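Local coordinates for protein thrombomodulin (Homo sapiens, PDB 1DX5) that acts as an endothelial cell receptor and serves as cofactor for the thrombin-catalysed activation of protein C in the anticoagulant pathway, at residues Q43-C55 against C65-D79. Numbering follows the deposited sequence.
Sequences QMFCNQTACPADC and CPEGYILDDGFICTD. With CA (calcium ion), chain N.
In the fifth EGF-like domain of thrombomodulin, Cys51 and Cys77 form a hydrogen-bonded antiparallel pair that ties strand 50-52 to strand 76-79. Cys77 N gives a 2.8 Å bond to Cys51 O, and Cys51 N reaches back to Cys77 O. The ladder goes on at one end with Asp79 N to Thr49 O and at the other with Ala53 N to Phe75 O. Phe75 and Ile76 sit together across from Asp72 as a G1 beta bulge, and water 1 donates to Ala53 O and, weakly, to Phe75 O.

From Cys51 and Cys77 start two disulfides, to Cys46 and Cys65; with Cys55-Cys63 they join the domain's cysteines first to second, third to fourth and fifth to sixth, unlike the usual EGF 1-3, 2-4, 5-6 pattern. Ala53 CB presses on Cys77 SG at 3.4 Å and meets Leu71 CD1 beside it. The extended Met44, its CG anti to the backbone N (chi1 175°), carries SD to 3.5 Å from Pro66 CD and CE to 3.8 Å from Cys77 SG.

The Cys46-Cys51 disulfide closes a small loop, and the Tyr69 ring packs against it. Cys46 CB lies over one face of that ring, 3.9 Å from its centroid, and Cys46 SG approaches the ring obliquely. Tyr69 OH donates to a lone pair of Gln48 O, in the plane of that carbonyl, at 2.6 Å. Asp79 binds calcium through its carboxylate, with Glu82, Asn95 and the carbonyls of Ile80, Leu96 and Thr99; its OD1 also accepts from Gly98 N.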
# COMPACT_ATOMS: atom_id res chain seq x y z
N GLN E 43 -9.91 -14.39 -20.89
CA GLN E 43 -8.98 -13.70 -20.01
C GLN E 43 -7.64 -13.64 -20.73
O GLN E 43 -7.24 -14.57 -21.42
CB GLN E 43 -8.83 -14.39 -18.65
CG GLN E 43 -8.26 -15.80 -18.71
CD GLN E 43 -8.15 -16.50 -17.28
OE1 GLN E 43 -8.58 -15.85 -16.32
NE2 GLN E 43 -7.65 -17.72 -17.18
N MET E 44 -6.97 -12.51 -20.57
CA MET E 44 -5.67 -12.23 -21.17
C MET E 44 -4.54 -13.18 -20.73
O MET E 44 -4.53 -13.67 -19.60
CB MET E 44 -5.28 -10.80 -20.78
CG MET E 44 -3.90 -10.36 -21.22
SD MET E 44 -3.34 -8.88 -20.36
CE MET E 44 -1.67 -8.87 -20.87
N PHE E 45 -3.59 -13.41 -21.62
CA PHE E 45 -2.41 -14.21 -21.32
C PHE E 45 -1.21 -13.47 -21.89
O PHE E 45 -1.36 -12.55 -22.69
CB PHE E 45 -2.52 -15.66 -21.85
CG PHE E 45 -2.38 -15.81 -23.36
CD1 PHE E 45 -1.14 -15.69 -23.99
CD2 PHE E 45 -3.48 -16.13 -24.14
CE1 PHE E 45 -1.00 -15.88 -25.36
CE2 PHE E 45 -3.35 -16.32 -25.52
CZ PHE E 45 -2.11 -16.19 -26.13
N CYS E 46 -0.01 -13.80 -21.41
CA CYS E 46 1.22 -13.20 -21.92
C CYS E 46 2.35 -14.19 -21.71
O CYS E 46 2.43 -14.83 -20.67
CB CYS E 46 1.53 -11.88 -21.19
SG CYS E 46 2.91 -10.90 -21.91
N ASN E 47 3.20 -14.36 -22.72
CA ASN E 47 4.33 -15.29 -22.61
C ASN E 47 5.65 -14.59 -22.89
O ASN E 47 6.65 -15.24 -23.18
CB ASN E 47 4.17 -16.46 -23.57
CG ASN E 47 2.81 -17.27 -23.33
OD1 ASN E 47 2.71 -17.86 -22.26
ND2 ASN E 47 1.90 -17.29 -24.28
N GLN E 48 5.67 -13.27 -22.73
CA GLN E 48 6.85 -12.45 -22.98
C GLN E 48 7.14 -11.56 -21.78
O GLN E 48 6.53 -11.71 -20.74
CB GLN E 48 6.60 -11.55 -24.18
CG GLN E 48 6.26 -12.29 -25.46
CD GLN E 48 5.89 -11.27 -26.62
OE1 GLN E 48 4.84 -11.51 -27.21
NE2 GLN E 48 6.67 -10.22 -26.85
N THR E 49 8.11 -10.66 -21.94
CA THR E 49 8.50 -9.71 -20.91
C THR E 49 7.31 -8.79 -20.57
O THR E 49 7.05 -8.46 -19.41
CB THR E 49 9.71 -8.85 -21.39
OG1 THR E 49 10.91 -9.64 -21.32
CG2 THR E 49 9.89 -7.60 -20.52
N ALA E 50 6.56 -8.40 -21.59
CA ALA E 50 5.42 -7.53 -21.39
C ALA E 50 4.44 -7.67 -22.55
O ALA E 50 4.80 -8.14 -23.63
CB ALA E 50 5.87 -6.09 -21.26
N CYS E 51 3.18 -7.34 -22.27
CA CYS E 51 2.09 -7.36 -23.25
C CYS E 51 1.16 -6.25 -22.76
O CYS E 51 1.16 -5.93 -21.57
CB CYS E 51 1.30 -8.68 -23.21
SG CYS E 51 2.16 -10.23 -23.67
N PRO E 52 0.41 -5.61 -23.67
CA PRO E 52 -0.51 -4.54 -23.25
C PRO E 52 -1.53 -5.10 -22.26
O PRO E 52 -1.95 -6.24 -22.37
CB PRO E 52 -1.20 -4.16 -24.57
CG PRO E 52 -0.13 -4.43 -25.59
CD PRO E 52 0.43 -5.75 -25.13
N ALA E 53 -1.90 -4.31 -21.26
CA ALA E 53 -2.87 -4.76 -20.26
C ALA E 53 -4.28 -4.83 -20.84
O ALA E 53 -4.60 -4.18 -21.84
CB ALA E 53 -2.87 -3.82 -19.05
N ASP E 54 -5.11 -5.63 -20.21
CA ASP E 54 -6.49 -5.76 -20.64
C ASP E 54 -7.28 -4.67 -19.91
O ASP E 54 -7.67 -4.86 -18.76
CB ASP E 54 -7.00 -7.15 -20.30
CG ASP E 54 -8.54 -7.32 -20.63
OD1 ASP E 54 -9.04 -6.61 -21.52
OD2 ASP E 54 -9.18 -8.16 -19.98
N CYS E 55 -7.46 -3.52 -20.57
CA CYS E 55 -8.19 -2.40 -19.96
C CYS E 55 -9.62 -2.24 -20.46
O CYS E 55 -9.90 -2.41 -21.65
CB CYS E 55 -7.42 -1.10 -20.16
SG CYS E 55 -5.68 -1.21 -19.66
N CYS E 65 -4.21 -7.84 -15.62
CA CYS E 65 -2.97 -8.48 -16.06
C CYS E 65 -3.07 -9.92 -15.66
O CYS E 65 -3.72 -10.23 -14.66
CB CYS E 65 -1.74 -7.89 -15.36
SG CYS E 65 -1.23 -6.26 -15.93
N PRO E 66 -2.44 -10.83 -16.42
CA PRO E 66 -2.50 -12.25 -16.04
C PRO E 66 -1.68 -12.49 -14.78
O PRO E 66 -0.96 -11.60 -14.33
CB PRO E 66 -1.92 -12.97 -17.26
CG PRO E 66 -1.07 -11.95 -17.92
CD PRO E 66 -1.82 -10.67 -17.75
N GLU E 67 -1.85 -13.66 -14.17
CA GLU E 67 -1.09 -13.99 -12.96
C GLU E 67 0.40 -13.95 -13.32
O GLU E 67 0.78 -14.36 -14.43
CB GLU E 67 -1.46 -15.39 -12.48
CG GLU E 67 -2.91 -15.56 -12.07
N GLY E 68 1.23 -13.46 -12.40
CA GLY E 68 2.66 -13.39 -12.64
C GLY E 68 3.11 -12.11 -13.34
O GLY E 68 4.30 -11.93 -13.61
N TYR E 69 2.14 -11.26 -13.67
CA TYR E 69 2.42 -9.99 -14.34
C TYR E 69 1.90 -8.85 -13.48
O TYR E 69 0.99 -9.04 -12.69
CB TYR E 69 1.77 -9.94 -15.73
CG TYR E 69 2.49 -10.76 -16.77
CD1 TYR E 69 2.25 -12.12 -16.90
CD2 TYR E 69 3.44 -10.17 -17.60
CE1 TYR E 69 2.94 -12.88 -17.84
CE2 TYR E 69 4.14 -10.92 -18.54
CZ TYR E 69 3.88 -12.27 -18.65
OH TYR E 69 4.57 -13.01 -19.56
N ILE E 70 2.47 -7.66 -13.64
CA ILE E 70 2.05 -6.52 -12.87
C ILE E 70 1.98 -5.30 -13.79
O ILE E 70 2.77 -5.18 -14.72
CB ILE E 70 2.99 -6.30 -11.63
CG1 ILE E 70 2.50 -5.13 -10.77
CG2 ILE E 70 4.45 -6.08 -12.08
CD1 ILE E 70 3.29 -4.95 -9.48
N LEU E 71 0.98 -4.45 -13.58
CA LEU E 71 0.79 -3.25 -14.40
C LEU E 71 2.01 -2.34 -14.30
O LEU E 71 2.56 -2.15 -13.22
CB LEU E 71 -0.48 -2.52 -13.99
CG LEU E 71 -1.05 -1.49 -14.97
CD1 LEU E 71 -1.41 -2.19 -16.26
CD2 LEU E 71 -2.29 -0.79 -14.37
N ASP E 72 2.41 -1.80 -15.45
CA ASP E 72 3.58 -0.95 -15.55
C ASP E 72 3.18 0.27 -16.39
O ASP E 72 2.04 0.38 -16.82
CB ASP E 72 4.69 -1.73 -16.28
CG ASP E 72 6.17 -1.14 -16.02
OD1 ASP E 72 6.32 -0.08 -15.37
OD2 ASP E 72 7.14 -1.78 -16.46
N ASP E 73 4.15 1.15 -16.64
CA ASP E 73 3.94 2.35 -17.44
C ASP E 73 3.36 2.07 -18.82
O ASP E 73 3.75 1.11 -19.47
CB ASP E 73 5.25 3.12 -17.61
CG ASP E 73 5.64 3.94 -16.32
OD1 ASP E 73 4.72 4.40 -15.62
OD2 ASP E 73 6.84 4.11 -16.06
N GLY E 74 2.48 2.96 -19.26
CA GLY E 74 1.86 2.82 -20.57
C GLY E 74 0.81 1.73 -20.57
O GLY E 74 0.49 1.19 -21.62
N PHE E 75 0.27 1.42 -19.38
CA PHE E 75 -0.76 0.40 -19.21
C PHE E 75 -0.32 -0.93 -19.83
O PHE E 75 -1.03 -1.56 -20.62
CB PHE E 75 -2.10 0.88 -19.79
CG PHE E 75 -2.62 2.14 -19.15
CD1 PHE E 75 -3.23 2.10 -17.91
CD2 PHE E 75 -2.48 3.36 -19.79
CE1 PHE E 75 -3.70 3.27 -17.32
CE2 PHE E 75 -2.94 4.53 -19.21
CZ PHE E 75 -3.55 4.49 -17.97
N ILE E 76 0.88 -1.35 -19.44
CA ILE E 76 1.45 -2.59 -19.94
C ILE E 76 1.69 -3.54 -18.80
O ILE E 76 2.08 -3.13 -17.72
CB ILE E 76 2.80 -2.33 -20.66
CG1 ILE E 76 2.59 -1.35 -21.81
CG2 ILE E 76 3.35 -3.62 -21.23
CD1 ILE E 76 3.86 -0.88 -22.44
N CYS E 77 1.43 -4.82 -19.03
CA CYS E 77 1.64 -5.84 -18.03
C CYS E 77 3.05 -6.37 -18.22
O CYS E 77 3.39 -6.87 -19.29
CB CYS E 77 0.64 -6.97 -18.22
SG CYS E 77 -1.09 -6.48 -17.95
N THR E 78 3.87 -6.27 -17.18
CA THR E 78 5.24 -6.73 -17.26
C THR E 78 5.45 -7.93 -16.31
O THR E 78 4.81 -8.03 -15.26
CB THR E 78 6.24 -5.58 -16.97
OG1 THR E 78 7.59 -6.04 -17.16
CG2 THR E 78 6.09 -5.09 -15.55
N ASP E 79 6.32 -8.85 -16.70
CA ASP E 79 6.59 -10.04 -15.91
C ASP E 79 7.26 -9.77 -14.56
O ASP E 79 8.16 -8.93 -14.45
CB ASP E 79 7.44 -11.02 -16.72
CG ASP E 79 7.83 -12.35 -15.90
OD1 ASP E 79 6.92 -13.07 -15.43
OD2 ASP E 79 9.03 -12.61 -15.75
CA CA N . 8.03 -14.50 -13.85
O HOH W 1 -3.50 -1.92 -22.99
O HOH W 2 5.68 -14.38 -13.24